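Local atomic coordinates of Tle cognate immunity protein 4 C-terminal domain-containing protein (Pseudomonas aeruginosa PAO1, PDB entry 4R1D), a protein that probably acts as the immunity protein that binds and inhibits the type VI secretion lipase effector Tle4, protecting the producing cell from its own toxin. Residues L212-L222 and L285-R296. Sequence-based numbering, arbitrary orientation.
Sequences LRKGKHPVGSL and LELWDTIVDSIR
R213 and D289 meet where strand 212-214 runs at 35° to helix 285-292, the axes 12.0 Å apart; the chain then closes in until the CA atoms of V219 and D293 are 5.6 Å from each other. The salt bridge is bidentate and end-on: R213 NH1 donates to D289 OD1 on its syn lone pair, nearly straight at 173°, while R213 NH2 reaches D289 OD2 at 2.7 Å. Guanidinium and carboxylate are almost coplanar, and L285 CD2 lies over one guanidinium face. Four residues on from D289, D293 OD1 accepts from H217 NE2 (2.7 Å), within the ring plane but well out of the carboxylate plane. In H217, chi1 at -173° sets CG anti to the backbone N, and V292 CG1 lies over one face of the ring, toward its rim, 4.1 Å from the centroid in a CH-pi contact. E226 links the two polar sites, bonding R213 NH1, H217 ND1 and W288 NE1, which probably steadies any positive charge on the histidine. V219 is wedged in beyond: its CG2 meets V292 CG1 at 3.8 Å. A water joins V219 O to I295 O, and L222 CD1 packs on I295 CG2. The arrangement is that of a helix packed against an antiparallel sheet, here joining helix 281-292 to edge strand 209-214 and the type II' turn 219-222 in the Tli4 C-terminal domain.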
# COMPACT_ATOMS: atom_id res chain seq x y z
N LEU B 212 26.40 12.33 -10.55
CA LEU B 212 27.81 11.92 -10.50
C LEU B 212 28.22 11.18 -11.76
O LEU B 212 29.38 11.24 -12.17
CB LEU B 212 28.10 11.04 -9.28
CG LEU B 212 27.85 11.65 -7.89
CD1 LEU B 212 28.18 10.65 -6.79
CD2 LEU B 212 28.65 12.93 -7.72
N ARG B 213 27.26 10.49 -12.38
CA ARG B 213 27.56 9.63 -13.50
C ARG B 213 26.29 9.21 -14.22
O ARG B 213 25.26 8.95 -13.59
CB ARG B 213 28.30 8.39 -12.99
CG ARG B 213 29.49 7.97 -13.82
CD ARG B 213 29.90 6.53 -13.46
NE ARG B 213 30.92 6.46 -12.42
CZ ARG B 213 31.24 5.33 -11.79
NH1 ARG B 213 30.59 4.20 -12.08
NH2 ARG B 213 32.18 5.32 -10.85
N LYS B 214 26.35 9.15 -15.54
CA LYS B 214 25.23 8.66 -16.33
C LYS B 214 25.74 8.05 -17.62
O LYS B 214 26.40 8.74 -18.41
CB LYS B 214 24.24 9.79 -16.64
CG LYS B 214 23.19 9.39 -17.68
CD LYS B 214 22.24 10.54 -18.00
CE LYS B 214 21.19 10.09 -19.01
NZ LYS B 214 20.39 11.23 -19.55
N GLY B 215 25.45 6.78 -17.84
CA GLY B 215 25.84 6.15 -19.09
C GLY B 215 25.94 4.65 -19.00
O GLY B 215 25.34 4.04 -18.11
N LYS B 216 26.70 4.05 -19.91
CA LYS B 216 26.84 2.60 -19.94
C LYS B 216 27.78 2.10 -18.85
O LYS B 216 28.74 2.78 -18.49
CB LYS B 216 27.34 2.14 -21.31
CG LYS B 216 26.49 2.64 -22.45
CD LYS B 216 26.82 1.93 -23.74
CE LYS B 216 25.88 2.36 -24.86
NZ LYS B 216 26.23 1.69 -26.15
N HIS B 217 27.47 0.92 -18.32
CA HIS B 217 28.31 0.26 -17.34
C HIS B 217 28.18 -1.24 -17.55
O HIS B 217 27.55 -1.94 -16.77
CB HIS B 217 27.93 0.64 -15.90
CG HIS B 217 28.88 0.11 -14.87
ND1 HIS B 217 29.05 0.70 -13.63
CD2 HIS B 217 29.72 -0.96 -14.89
CE1 HIS B 217 29.95 0.02 -12.94
NE2 HIS B 217 30.37 -0.99 -13.68
N PRO B 218 28.75 -1.72 -18.65
CA PRO B 218 28.75 -3.16 -18.91
C PRO B 218 29.58 -3.85 -17.84
O PRO B 218 30.51 -3.24 -17.31
CB PRO B 218 29.45 -3.26 -20.27
CG PRO B 218 30.32 -2.04 -20.35
CD PRO B 218 29.56 -0.97 -19.62
N VAL B 219 29.19 -5.07 -17.50
CA VAL B 219 29.93 -5.92 -16.57
C VAL B 219 30.03 -7.25 -17.29
O VAL B 219 29.06 -8.02 -17.37
CB VAL B 219 29.19 -6.11 -15.22
CG1 VAL B 219 29.98 -7.05 -14.31
CG2 VAL B 219 28.97 -4.77 -14.55
N GLY B 220 31.20 -7.50 -17.85
CA GLY B 220 31.35 -8.65 -18.73
C GLY B 220 30.33 -8.53 -19.84
O GLY B 220 30.17 -7.47 -20.43
N SER B 221 29.61 -9.61 -20.12
CA SER B 221 28.67 -9.58 -21.22
C SER B 221 27.29 -9.04 -20.82
O SER B 221 26.35 -9.10 -21.61
CB SER B 221 28.54 -10.95 -21.86
OG SER B 221 28.08 -11.90 -20.92
N LEU B 222 27.17 -8.51 -19.60
CA LEU B 222 25.92 -7.89 -19.14
C LEU B 222 25.88 -6.43 -19.57
O LEU B 222 26.67 -5.61 -19.08
CB LEU B 222 25.79 -7.97 -17.62
CG LEU B 222 25.82 -9.35 -16.96
CD1 LEU B 222 25.85 -9.23 -15.44
CD2 LEU B 222 24.63 -10.20 -17.41
N LEU B 285 31.47 5.68 -4.65
CA LEU B 285 31.59 5.19 -6.01
C LEU B 285 32.48 3.96 -6.06
O LEU B 285 32.24 3.04 -6.84
CB LEU B 285 32.15 6.27 -6.93
CG LEU B 285 31.21 7.45 -7.19
CD1 LEU B 285 31.97 8.63 -7.80
CD2 LEU B 285 30.08 6.99 -8.10
N GLU B 286 33.52 3.95 -5.22
CA GLU B 286 34.43 2.81 -5.15
C GLU B 286 33.71 1.54 -4.72
O GLU B 286 33.86 0.47 -5.33
CB GLU B 286 35.58 3.11 -4.18
CG GLU B 286 36.60 1.98 -4.06
CD GLU B 286 37.73 2.32 -3.11
OE1 GLU B 286 37.47 2.53 -1.90
OE2 GLU B 286 38.89 2.39 -3.58
N LEU B 287 32.92 1.65 -3.65
CA LEU B 287 32.16 0.52 -3.15
C LEU B 287 31.17 0.07 -4.21
O LEU B 287 31.09 -1.10 -4.55
CB LEU B 287 31.45 0.87 -1.83
CG LEU B 287 30.66 -0.27 -1.18
CD1 LEU B 287 31.56 -1.45 -0.82
CD2 LEU B 287 29.87 0.22 0.04
N TRP B 288 30.40 1.02 -4.74
CA TRP B 288 29.48 0.76 -5.84
C TRP B 288 30.13 -0.01 -7.00
O TRP B 288 29.66 -1.08 -7.39
CB TRP B 288 28.92 2.10 -6.33
CG TRP B 288 28.14 2.05 -7.61
CD1 TRP B 288 28.56 2.49 -8.84
CD2 TRP B 288 26.81 1.56 -7.80
NE1 TRP B 288 27.57 2.30 -9.78
CE2 TRP B 288 26.48 1.74 -9.16
CE3 TRP B 288 25.86 0.99 -6.94
CZ2 TRP B 288 25.24 1.37 -9.69
CZ3 TRP B 288 24.62 0.63 -7.46
CH2 TRP B 288 24.33 0.82 -8.83
N ASP B 289 31.19 0.54 -7.57
CA ASP B 289 31.86 -0.12 -8.70
C ASP B 289 32.36 -1.50 -8.34
O ASP B 289 32.25 -2.44 -9.14
CB ASP B 289 33.02 0.72 -9.22
CG ASP B 289 32.57 1.92 -10.03
OD1 ASP B 289 31.51 1.82 -10.68
OD2 ASP B 289 33.27 2.95 -10.02
N THR B 290 32.93 -1.64 -7.15
CA THR B 290 33.50 -2.92 -6.75
C THR B 290 32.42 -4.01 -6.69
O THR B 290 32.61 -5.11 -7.20
CB THR B 290 34.27 -2.79 -5.42
OG1 THR B 290 35.27 -1.76 -5.56
CG2 THR B 290 34.94 -4.11 -5.04
N ILE B 291 31.29 -3.68 -6.08
CA ILE B 291 30.18 -4.63 -6.03
C ILE B 291 29.59 -4.93 -7.41
O ILE B 291 29.42 -6.08 -7.79
CB ILE B 291 29.06 -4.15 -5.10
CG1 ILE B 291 29.53 -4.16 -3.64
CG2 ILE B 291 27.85 -5.06 -5.22
CD1 ILE B 291 28.51 -3.59 -2.68
N VAL B 292 29.24 -3.88 -8.15
CA VAL B 292 28.57 -4.07 -9.44
C VAL B 292 29.47 -4.83 -10.41
O VAL B 292 29.02 -5.72 -11.11
CB VAL B 292 28.12 -2.72 -10.03
CG1 VAL B 292 27.75 -2.85 -11.50
CG2 VAL B 292 26.95 -2.15 -9.20
N ASP B 293 30.75 -4.51 -10.42
CA ASP B 293 31.67 -5.17 -11.33
C ASP B 293 31.87 -6.65 -11.00
O ASP B 293 32.46 -7.39 -11.79
CB ASP B 293 33.01 -4.44 -11.38
CG ASP B 293 32.94 -3.14 -12.17
OD1 ASP B 293 32.08 -3.02 -13.08
OD2 ASP B 293 33.75 -2.24 -11.87
N SER B 294 31.38 -7.09 -9.84
CA SER B 294 31.48 -8.49 -9.45
C SER B 294 30.27 -9.33 -9.87
O SER B 294 30.24 -10.54 -9.66
CB SER B 294 31.70 -8.62 -7.93
OG SER B 294 30.48 -8.53 -7.22
N ILE B 295 29.26 -8.68 -10.45
CA ILE B 295 28.05 -9.39 -10.87
C ILE B 295 28.28 -10.21 -12.13
O ILE B 295 28.70 -9.68 -13.16
CB ILE B 295 26.89 -8.41 -11.14
CG1 ILE B 295 26.60 -7.58 -9.88
CG2 ILE B 295 25.67 -9.15 -11.69
CD1 ILE B 295 25.57 -6.45 -10.10
N ARG B 296 28.01 -11.51 -12.05
CA ARG B 296 28.10 -12.37 -13.22
C ARG B 296 27.20 -13.60 -13.11
O ARG B 296 26.88 -14.05 -12.01
CB ARG B 296 29.56 -12.79 -13.49
CG ARG B 296 30.15 -13.84 -12.55
CD ARG B 296 30.58 -13.23 -11.24
NE ARG B 296 31.51 -14.11 -10.51
CZ ARG B 296 32.01 -13.84 -9.31
NH1 ARG B 296 31.68 -12.73 -8.67
NH2 ARG B 296 32.86 -14.69 -8.73
O HOH W 1 33.13 -4.17 -15.31
O HOH W 2 29.24 -10.36 -15.67